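Local coordinates for protein glutathione S-transferase enzyme with thioredoxin-like domain (PDB 4L8E) that probably acts as a glutathione transferase, binding glutathione within a two-domain glutathione S-transferase fold, at residues A[168-181]-A[205-219]. Numbering follows the deposited sequence.
Sequences YKVLNTQLEKTPYL and INLEDYPAVKKWLEK
Asn172, on helix 154-175, turns its side-chain amide toward the backbone N-H groups of Ala212 and Val213 in the first turn of helix 211-221. Its CB rests on Val213 CG2, 3.7 Å away; CG, anti to the backbone N (chi1 -169°), lies near Tyr210 CA and Ala212 CB; ND2 passes by Pro211 CD. At the tip, OD1 accepts a hydrogen bond from Val213 N at 3.2 Å and a weak, bent one from Ala212 N, so an amide oxygen serves N-H groups that the first helical turn cannot pair internally. Proline suits position 211, having no N-H to satisfy. Tyr210, the N-cap residue, lays its ring under Tyr168 CB, which stands 3.6 Å from the ring centroid in a CH-pi contact. The helical segments 168-175 and 211-219 cross at 74° and belong to the all-helical C-terminal domain of the glutathione S-transferase fold. Ala212 is small enough for Leu175 CB to approach, while branched Val213 fits as a knob among Tyr168, Leu171, Asn172 and Leu175. Leu175 CD1 covers one face of the Trp216 indole, whose NE1 is hydrogen-bonded to Asp190 OD1. Lys219, bent at chi3 (68°), donates from NZ to Pro179 O (2.8 Å) and covers the Tyr180 ring face as a cation-pi partner.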
ATOM      1  N   TYR A 168     -15.554  -4.351   1.828  1.00 15.87           N
ATOM      2  CA  TYR A 168     -16.051  -5.719   1.731  1.00 18.71           C
ATOM      3  C   TYR A 168     -16.899  -5.904   0.471  1.00 19.42           C
ATOM      4  O   TYR A 168     -16.893  -6.957  -0.150  1.00 16.72           O
ATOM      5  CB  TYR A 168     -16.812  -6.146   2.997  1.00 16.34           C
ATOM      6  CG  TYR A 168     -15.886  -6.725   4.067  1.00 17.92           C
ATOM      7  CD1 TYR A 168     -15.233  -5.897   4.975  1.00 18.88           C
ATOM      8  CD2 TYR A 168     -15.651  -8.092   4.154  1.00 18.74           C
ATOM      9  CE1 TYR A 168     -14.382  -6.406   5.932  1.00 16.60           C
ATOM     10  CE2 TYR A 168     -14.808  -8.608   5.116  1.00 18.40           C
ATOM     11  CZ  TYR A 168     -14.176  -7.766   5.999  1.00 16.10           C
ATOM     12  OH  TYR A 168     -13.344  -8.313   6.934  1.00 18.98           O
ATOM     13  N   LYS A 169     -17.610  -4.858   0.085  1.00 15.68           N
ATOM     14  CA  LYS A 169     -18.427  -4.908  -1.130  1.00 16.42           C
ATOM     15  C   LYS A 169     -17.535  -5.010  -2.376  1.00 16.40           C
ATOM     16  O   LYS A 169     -17.804  -5.810  -3.274  1.00 18.79           O
ATOM     17  CB  LYS A 169     -19.332  -3.687  -1.219  1.00 17.78           C
ATOM     18  CG  LYS A 169     -20.159  -3.645  -2.478  1.00 24.80           C
ATOM     19  CD  LYS A 169     -20.974  -2.347  -2.554  1.00 31.23           C
ATOM     20  CE  LYS A 169     -22.038  -2.421  -3.632  1.00 44.58           C
ATOM     21  NZ  LYS A 169     -22.646  -1.087  -3.889  1.00 44.76           N
ATOM     22  N   VAL A 170     -16.453  -4.241  -2.405  1.00 15.35           N
ATOM     23  CA  VAL A 170     -15.481  -4.328  -3.497  1.00 14.26           C
ATOM     24  C   VAL A 170     -14.910  -5.750  -3.551  1.00 15.52           C
ATOM     25  O   VAL A 170     -14.801  -6.359  -4.621  1.00 16.64           O
ATOM     26  CB  VAL A 170     -14.369  -3.274  -3.315  1.00 14.32           C
ATOM     27  CG1 VAL A 170     -13.177  -3.553  -4.240  1.00 16.50           C
ATOM     28  CG2 VAL A 170     -14.916  -1.853  -3.587  1.00 18.01           C
ATOM     29  N   LEU A 171     -14.500  -6.249  -2.395  1.00 17.34           N
ATOM     30  CA  LEU A 171     -13.928  -7.586  -2.321  1.00 16.60           C
ATOM     31  C   LEU A 171     -14.926  -8.635  -2.813  1.00 17.30           C
ATOM     32  O   LEU A 171     -14.599  -9.515  -3.640  1.00 17.02           O
ATOM     33  CB  LEU A 171     -13.483  -7.861  -0.882  1.00 16.69           C
ATOM     34  CG  LEU A 171     -12.836  -9.217  -0.591  1.00 17.59           C
ATOM     35  CD1 LEU A 171     -11.561  -9.336  -1.383  1.00 17.33           C
ATOM     36  CD2 LEU A 171     -12.601  -9.393   0.888  1.00 16.83           C
ATOM     37  N   ASN A 172     -16.156  -8.542  -2.337  1.00 16.47           N
ATOM     38  CA  ASN A 172     -17.172  -9.522  -2.697  1.00 17.90           C
ATOM     39  C   ASN A 172     -17.452  -9.485  -4.200  1.00 21.05           C
ATOM     40  O   ASN A 172     -17.633 -10.515  -4.845  1.00 18.80           O
ATOM     41  CB  ASN A 172     -18.461  -9.227  -1.951  1.00 18.24           C
ATOM     42  CG  ASN A 172     -19.463 -10.335  -2.071  1.00 20.12           C
ATOM     43  OD1 ASN A 172     -19.345 -11.369  -1.404  1.00 21.97           O
ATOM     44  ND2 ASN A 172     -20.496 -10.122  -2.898  1.00 21.47           N
ATOM     45  N   THR A 173     -17.521  -8.279  -4.743  1.00 18.15           N
ATOM     46  CA  THR A 173     -17.783  -8.108  -6.169  1.00 17.59           C
ATOM     47  C   THR A 173     -16.702  -8.807  -7.002  1.00 17.74           C
ATOM     48  O   THR A 173     -17.017  -9.477  -7.983  1.00 23.10           O
ATOM     49  CB  THR A 173     -17.943  -6.618  -6.511  1.00 20.96           C
ATOM     50  OG1 THR A 173     -19.163  -6.154  -5.926  1.00 21.74           O
ATOM     51  CG2 THR A 173     -17.999  -6.391  -8.012  1.00 22.06           C
ATOM     52  N   GLN A 174     -15.435  -8.668  -6.619  1.00 16.65           N
ATOM     53  CA  GLN A 174     -14.385  -9.349  -7.363  1.00 17.36           C
ATOM     54  C   GLN A 174     -14.463 -10.865  -7.200  1.00 19.82           C
ATOM     55  O   GLN A 174     -14.249 -11.608  -8.164  1.00 21.01           O
ATOM     56  CB  GLN A 174     -13.009  -8.821  -6.966  1.00 19.83           C
ATOM     57  CG  GLN A 174     -11.856  -9.430  -7.768  1.00 24.71           C
ATOM     58  CD  GLN A 174     -11.999  -9.241  -9.267  1.00 28.67           C
ATOM     59  OE1 GLN A 174     -12.214  -8.136  -9.729  1.00 19.67           O
ATOM     60  NE2 GLN A 174     -11.880 -10.330 -10.035  1.00 25.81           N
ATOM     61  N   LEU A 175     -14.760 -11.330  -5.988  1.00 19.62           N
ATOM     62  CA  LEU A 175     -14.750 -12.769  -5.718  1.00 20.18           C
ATOM     63  C   LEU A 175     -15.986 -13.465  -6.324  1.00 21.87           C
ATOM     64  O   LEU A 175     -16.056 -14.705  -6.393  1.00 24.25           O
ATOM     65  CB  LEU A 175     -14.616 -13.032  -4.204  1.00 19.05           C
ATOM     66  CG  LEU A 175     -13.250 -12.642  -3.609  1.00 16.19           C
ATOM     67  CD1 LEU A 175     -13.316 -12.720  -2.095  1.00 20.83           C
ATOM     68  CD2 LEU A 175     -12.160 -13.547  -4.149  1.00 18.26           C
ATOM     69  N   GLU A 176     -16.982 -12.679  -6.750  1.00 23.12           N
ATOM     70  CA  GLU A 176     -18.071 -13.206  -7.570  1.00 25.23           C
ATOM     71  C   GLU A 176     -17.610 -13.530  -8.975  1.00 25.69           C
ATOM     72  O   GLU A 176     -18.253 -14.312  -9.678  1.00 30.89           O
ATOM     73  CB  GLU A 176     -19.212 -12.191  -7.667  1.00 25.90           C
ATOM     74  CG  GLU A 176     -20.024 -12.064  -6.400  1.00 33.40           C
ATOM     75  CD  GLU A 176     -21.087 -10.972  -6.506  1.00 41.47           C
ATOM     76  OE1 GLU A 176     -21.998 -10.955  -5.661  1.00 42.20           O
ATOM     77  OE2 GLU A 176     -20.989 -10.135  -7.431  1.00 44.80           O
ATOM     78  N   LYS A 177     -16.518 -12.916  -9.404  1.00 24.68           N
ATOM     79  CA  LYS A 177     -16.096 -13.009 -10.795  1.00 27.05           C
ATOM     80  C   LYS A 177     -15.007 -14.047 -10.977  1.00 25.58           C
ATOM     81  O   LYS A 177     -14.965 -14.730 -11.988  1.00 25.85           O
ATOM     82  CB  LYS A 177     -15.554 -11.672 -11.279  1.00 25.67           C
ATOM     83  CG  LYS A 177     -16.571 -10.572 -11.286  1.00 37.70           C
ATOM     84  CD  LYS A 177     -15.980  -9.288 -11.837  1.00 41.58           C
ATOM     85  CE  LYS A 177     -16.965  -8.156 -11.709  1.00 48.59           C
ATOM     86  NZ  LYS A 177     -16.572  -7.046 -12.599  1.00 64.00           N
ATOM     87  N   THR A 178     -14.119 -14.121  -9.999  1.00 24.84           N
ATOM     88  CA  THR A 178     -12.959 -15.002 -10.045  1.00 25.00           C
ATOM     89  C   THR A 178     -12.838 -15.774  -8.739  1.00 20.93           C
ATOM     90  O   THR A 178     -13.157 -15.254  -7.678  1.00 21.48           O
ATOM     91  CB  THR A 178     -11.637 -14.194 -10.280  1.00 24.17           C
ATOM     92  OG1 THR A 178     -11.479 -13.169  -9.288  1.00 22.08           O
ATOM     93  CG2 THR A 178     -11.614 -13.529 -11.653  1.00 26.45           C
ATOM     94  N   PRO A 179     -12.311 -17.009  -8.792  1.00 20.32           N
ATOM     95  CA  PRO A 179     -12.265 -17.814  -7.566  1.00 21.42           C
ATOM     96  C   PRO A 179     -11.334 -17.263  -6.485  1.00 20.46           C
ATOM     97  O   PRO A 179     -11.635 -17.398  -5.303  1.00 22.66           O
ATOM     98  CB  PRO A 179     -11.800 -19.195  -8.061  1.00 25.74           C
ATOM     99  CG  PRO A 179     -11.286 -18.993  -9.425  1.00 32.15           C
ATOM    100  CD  PRO A 179     -12.005 -17.804  -9.992  1.00 23.81           C
ATOM    101  N   TYR A 180     -10.233 -16.646  -6.890  1.00 18.63           N
ATOM    102  CA  TYR A 180      -9.316 -15.960  -5.977  1.00 17.53           C
ATOM    103  C   TYR A 180      -9.264 -14.484  -6.371  1.00 17.23           C
ATOM    104  O   TYR A 180      -9.850 -14.100  -7.385  1.00 18.58           O
ATOM    105  CB  TYR A 180      -7.951 -16.631  -6.011  1.00 16.61           C
ATOM    106  CG  TYR A 180      -8.009 -18.016  -5.436  1.00 17.16           C
ATOM    107  CD1 TYR A 180      -7.943 -18.222  -4.070  1.00 20.17           C
ATOM    108  CD2 TYR A 180      -8.177 -19.129  -6.260  1.00 18.47           C
ATOM    109  CE1 TYR A 180      -8.021 -19.504  -3.544  1.00 21.68           C
ATOM    110  CE2 TYR A 180      -8.257 -20.401  -5.740  1.00 23.30           C
ATOM    111  CZ  TYR A 180      -8.157 -20.576  -4.380  1.00 23.25           C
ATOM    112  OH  TYR A 180      -8.255 -21.835  -3.868  1.00 25.52           O
ATOM    113  N   LEU A 181      -8.636 -13.653  -5.547  1.00 16.10           N
ATOM    114  CA  LEU A 181      -8.671 -12.225  -5.736  1.00 16.77           C
ATOM    115  C   LEU A 181      -7.828 -11.852  -6.943  1.00 22.97           C
ATOM    116  O   LEU A 181      -6.609 -12.022  -6.932  1.00 33.77           O
ATOM    117  CB  LEU A 181      -8.175 -11.498  -4.477  1.00 19.57           C
ATOM    118  CG  LEU A 181      -8.477 -10.011  -4.447  1.00 21.18           C
ATOM    119  CD1 LEU A 181      -9.945  -9.708  -4.717  1.00 20.75           C
ATOM    120  CD2 LEU A 181      -8.019  -9.435  -3.084  1.00 20.76           C
ATOM    121  N   ILE A 205     -18.566  -6.397  10.926  1.00 25.25           N
ATOM    122  CA  ILE A 205     -19.068  -6.667   9.590  1.00 25.10           C
ATOM    123  C   ILE A 205     -20.012  -7.884   9.577  1.00 30.06           C
ATOM    124  O   ILE A 205     -19.690  -8.940  10.120  1.00 32.62           O
ATOM    125  CB  ILE A 205     -17.891  -6.889   8.621  1.00 24.60           C
ATOM    126  CG1 ILE A 205     -17.258  -5.552   8.218  1.00 23.81           C
ATOM    127  CG2 ILE A 205     -18.309  -7.679   7.383  1.00 26.03           C
ATOM    128  CD1 ILE A 205     -18.140  -4.696   7.317  1.00 23.71           C
ATOM    129  N   ASN A 206     -21.174  -7.732   8.954  1.00 30.01           N
ATOM    130  CA  ASN A 206     -22.090  -8.855   8.745  1.00 30.94           C
ATOM    131  C   ASN A 206     -21.699  -9.604   7.491  1.00 31.52           C
ATOM    132  O   ASN A 206     -21.965  -9.170   6.369  1.00 30.95           O
ATOM    133  CB  ASN A 206     -23.542  -8.393   8.626  1.00 30.26           C
ATOM    134  CG  ASN A 206     -24.516  -9.558   8.420  1.00 35.17           C
ATOM    135  OD1 ASN A 206     -24.127 -10.724   8.474  1.00 38.51           O
ATOM    136  ND2 ASN A 206     -25.772  -9.239   8.177  1.00 43.38           N
ATOM    137  N   LEU A 207     -21.067 -10.746   7.688  1.00 32.45           N
ATOM    138  CA  LEU A 207     -20.509 -11.485   6.578  1.00 36.76           C
ATOM    139  C   LEU A 207     -21.570 -12.077   5.663  1.00 35.59           C
ATOM    140  O   LEU A 207     -21.282 -12.423   4.515  1.00 36.23           O
ATOM    141  CB  LEU A 207     -19.597 -12.575   7.120  1.00 41.17           C
ATOM    142  CG  LEU A 207     -18.667 -13.200   6.109  1.00 38.01           C
ATOM    143  CD1 LEU A 207     -17.730 -12.166   5.520  1.00 35.85           C
ATOM    144  CD2 LEU A 207     -17.909 -14.327   6.804  1.00 43.09           C
ATOM    145  N   GLU A 208     -22.799 -12.181   6.158  1.00 39.02           N
ATOM    146  CA  GLU A 208     -23.904 -12.629   5.334  1.00 39.24           C
ATOM    147  C   GLU A 208     -24.197 -11.642   4.206  1.00 35.78           C
ATOM    148  O   GLU A 208     -24.802 -12.010   3.207  1.00 33.88           O
ATOM    149  CB  GLU A 208     -25.158 -12.847   6.186  1.00 48.32           C
ATOM    150  CG  GLU A 208     -24.964 -13.868   7.300  1.00 51.47           C
ATOM    151  CD  GLU A 208     -24.575 -15.251   6.782  1.00 60.73           C
ATOM    152  OE1 GLU A 208     -25.350 -15.837   5.999  1.00 67.78           O
ATOM    153  OE2 GLU A 208     -23.495 -15.751   7.162  1.00 58.39           O
ATOM    154  N   ASP A 209     -23.771 -10.390   4.356  1.00 33.96           N
ATOM    155  CA  ASP A 209     -23.951  -9.407   3.285  1.00 34.15           C
ATOM    156  C   ASP A 209     -22.968  -9.637   2.130  1.00 33.72           C
ATOM    157  O   ASP A 209     -23.118  -9.058   1.050  1.00 29.32           O
ATOM    158  CB  ASP A 209     -23.773  -7.980   3.822  1.00 35.08           C
ATOM    159  CG  ASP A 209     -24.962  -7.499   4.643  1.00 39.95           C
ATOM    160  OD1 ASP A 209     -26.052  -8.112   4.579  1.00 38.56           O
ATOM    161  OD2 ASP A 209     -24.805  -6.478   5.347  1.00 36.28           O
ATOM    162  N   TYR A 210     -21.963 -10.482   2.358  1.00 25.37           N
ATOM    163  CA  TYR A 210     -20.869 -10.691   1.403  1.00 23.66           C
ATOM    164  C   TYR A 210     -20.620 -12.203   1.222  1.00 24.80           C
ATOM    165  O   TYR A 210     -19.593 -12.732   1.652  1.00 22.76           O
ATOM    166  CB  TYR A 210     -19.609  -9.967   1.877  1.00 22.76           C
ATOM    167  CG  TYR A 210     -19.892  -8.545   2.312  1.00 23.36           C
ATOM    168  CD1 TYR A 210     -20.101  -7.541   1.377  1.00 23.99           C
ATOM    169  CD2 TYR A 210     -20.028  -8.219   3.663  1.00 23.44           C
ATOM    170  CE1 TYR A 210     -20.417  -6.260   1.768  1.00 23.53           C
ATOM    171  CE2 TYR A 210     -20.318  -6.925   4.061  1.00 25.07           C
ATOM    172  CZ  TYR A 210     -20.527  -5.957   3.108  1.00 26.86           C
ATOM    173  OH  TYR A 210     -20.833  -4.664   3.489  1.00 23.49           O
ATOM    174  N   PRO A 211     -21.540 -12.885   0.545  1.00 23.12           N
ATOM    175  CA  PRO A 211     -21.507 -14.355   0.488  1.00 26.07           C
ATOM    176  C   PRO A 211     -20.280 -14.904  -0.242  1.00 28.71           C
ATOM    177  O   PRO A 211     -19.801 -15.980   0.141  1.00 25.00           O
ATOM    178  CB  PRO A 211     -22.805 -14.729  -0.232  1.00 27.63           C
ATOM    179  CG  PRO A 211     -23.313 -13.486  -0.842  1.00 33.35           C
ATOM    180  CD  PRO A 211     -22.734 -12.323  -0.116  1.00 26.07           C
ATOM    181  N   ALA A 212     -19.775 -14.194  -1.255  1.00 21.39           N
ATOM    182  CA  ALA A 212     -18.576 -14.642  -1.938  1.00 19.86           C
ATOM    183  C   ALA A 212     -17.366 -14.538  -1.039  1.00 18.31           C
ATOM    184  O   ALA A 212     -16.480 -15.385  -1.095  1.00 19.37           O
ATOM    185  CB  ALA A 212     -18.341 -13.861  -3.221  1.00 22.94           C
ATOM    186  N   VAL A 213     -17.311 -13.493  -0.218  1.00 22.24           N
ATOM    187  CA  VAL A 213     -16.223 -13.363   0.761  1.00 16.86           C
ATOM    188  C   VAL A 213     -16.295 -14.516   1.769  1.00 21.77           C
ATOM    189  O   VAL A 213     -15.265 -15.119   2.115  1.00 21.17           O
ATOM    190  CB  VAL A 213     -16.268 -12.003   1.520  1.00 18.25           C
ATOM    191  CG1 VAL A 213     -15.121 -11.911   2.536  1.00 17.93           C
ATOM    192  CG2 VAL A 213     -16.167 -10.822   0.542  1.00 18.69           C
ATOM    193  N   LYS A 214     -17.501 -14.814   2.241  1.00 21.73           N
ATOM    194  CA  LYS A 214     -17.704 -15.911   3.187  1.00 23.10           C
ATOM    195  C   LYS A 214     -17.188 -17.238   2.613  1.00 24.05           C
ATOM    196  O   LYS A 214     -16.472 -17.985   3.288  1.00 21.37           O
ATOM    197  CB  LYS A 214     -19.182 -16.034   3.579  1.00 26.04           C
ATOM    198  CG  LYS A 214     -19.428 -17.101   4.623  1.00 26.10           C
ATOM    199  CD  LYS A 214     -20.874 -17.203   5.042  1.00 28.12           C
ATOM    200  CE  LYS A 214     -21.072 -18.317   6.080  1.00 39.36           C
ATOM    201  NZ  LYS A 214     -22.426 -18.241   6.659  1.00 59.51           N
ATOM    202  N   LYS A 215     -17.559 -17.555   1.377  1.00 21.32           N
ATOM    203  CA  LYS A 215     -17.080 -18.812   0.784  1.00 24.16           C
ATOM    204  C   LYS A 215     -15.567 -18.831   0.601  1.00 25.45           C
ATOM    205  O   LYS A 215     -14.922 -19.860   0.814  1.00 23.30           O
ATOM    206  CB  LYS A 215     -17.792 -19.132  -0.537  1.00 25.04           C
ATOM    207  CG  LYS A 215     -19.275 -19.422  -0.393  1.00 36.55           C
ATOM    208  CD  LYS A 215     -19.829 -20.040  -1.663  1.00 50.86           C
ATOM    209  CE  LYS A 215     -21.334 -20.300  -1.579  1.00 59.60           C
ATOM    210  NZ  LYS A 215     -22.143 -19.045  -1.405  1.00 62.22           N
ATOM    211  N   TRP A 216     -14.986 -17.690   0.215  1.00 19.75           N
ATOM    212  CA  TRP A 216     -13.543 -17.584   0.016  1.00 18.90           C
ATOM    213  C   TRP A 216     -12.806 -17.729   1.357  1.00 20.80           C
ATOM    214  O   TRP A 216     -11.786 -18.413   1.428  1.00 18.69           O
ATOM    215  CB  TRP A 216     -13.268 -16.270  -0.719  1.00 18.43           C
ATOM    216  CG  TRP A 216     -11.869 -15.797  -0.833  1.00 17.32           C
ATOM    217  CD1 TRP A 216     -11.003 -16.022  -1.863  1.00 20.94           C
ATOM    218  CD2 TRP A 216     -11.191 -14.937   0.083  1.00 18.60           C
ATOM    219  NE1 TRP A 216      -9.821 -15.371  -1.634  1.00 19.62           N
ATOM    220  CE2 TRP A 216      -9.910 -14.696  -0.443  1.00 21.31           C
ATOM    221  CE3 TRP A 216     -11.543 -14.348   1.304  1.00 18.07           C
ATOM    222  CZ2 TRP A 216      -8.967 -13.913   0.223  1.00 21.34           C
ATOM    223  CZ3 TRP A 216     -10.601 -13.562   1.957  1.00 18.94           C
ATOM    224  CH2 TRP A 216      -9.339 -13.350   1.411  1.00 21.25           C
ATOM    225  N   LEU A 217     -13.345 -17.145   2.425  1.00 18.43           N
ATOM    226  CA  LEU A 217     -12.746 -17.309   3.754  1.00 17.99           C
ATOM    227  C   LEU A 217     -12.735 -18.785   4.147  1.00 20.06           C
ATOM    228  O   LEU A 217     -11.714 -19.312   4.586  1.00 20.60           O
ATOM    229  CB  LEU A 217     -13.527 -16.522   4.799  1.00 22.04           C
ATOM    230  CG  LEU A 217     -13.196 -15.034   4.943  1.00 23.89           C
ATOM    231  CD1 LEU A 217     -14.240 -14.366   5.866  1.00 27.35           C
ATOM    232  CD2 LEU A 217     -11.785 -14.786   5.462  1.00 19.78           C
ATOM    233  N   GLU A 218     -13.873 -19.436   3.972  1.00 23.06           N
ATOM    234  CA  GLU A 218     -14.039 -20.849   4.281  1.00 25.44           C
ATOM    235  C   GLU A 218     -13.040 -21.708   3.496  1.00 26.55           C
ATOM    236  O   GLU A 218     -12.486 -22.671   4.021  1.00 24.02           O
ATOM    237  CB  GLU A 218     -15.490 -21.271   4.019  1.00 30.09           C
ATOM    238  CG  GLU A 218     -16.454 -20.802   5.121  1.00 29.53           C
ATOM    239  CD  GLU A 218     -17.950 -20.828   4.761  1.00 44.31           C
ATOM    240  OE1 GLU A 218     -18.346 -21.113   3.603  1.00 37.38           O
ATOM    241  OE2 GLU A 218     -18.744 -20.535   5.676  1.00 45.87           O
ATOM    242  N   LYS A 219     -12.832 -21.360   2.235  1.00 24.09           N
ATOM    243  CA  LYS A 219     -11.918 -22.086   1.360  1.00 26.83           C
ATOM    244  C   LYS A 219     -10.463 -21.956   1.849  1.00 22.81           C
ATOM    245  O   LYS A 219      -9.711 -22.935   1.904  1.00 23.82           O
ATOM    246  CB  LYS A 219     -12.045 -21.477  -0.047  1.00 30.01           C
ATOM    247  CG  LYS A 219     -11.225 -22.085  -1.141  1.00 36.42           C
ATOM    248  CD  LYS A 219     -11.794 -21.683  -2.519  1.00 31.61           C
ATOM    249  CE  LYS A 219     -11.631 -20.199  -2.838  1.00 25.87           C
ATOM    250  NZ  LYS A 219     -12.289 -19.876  -4.141  1.00 27.62           N
TER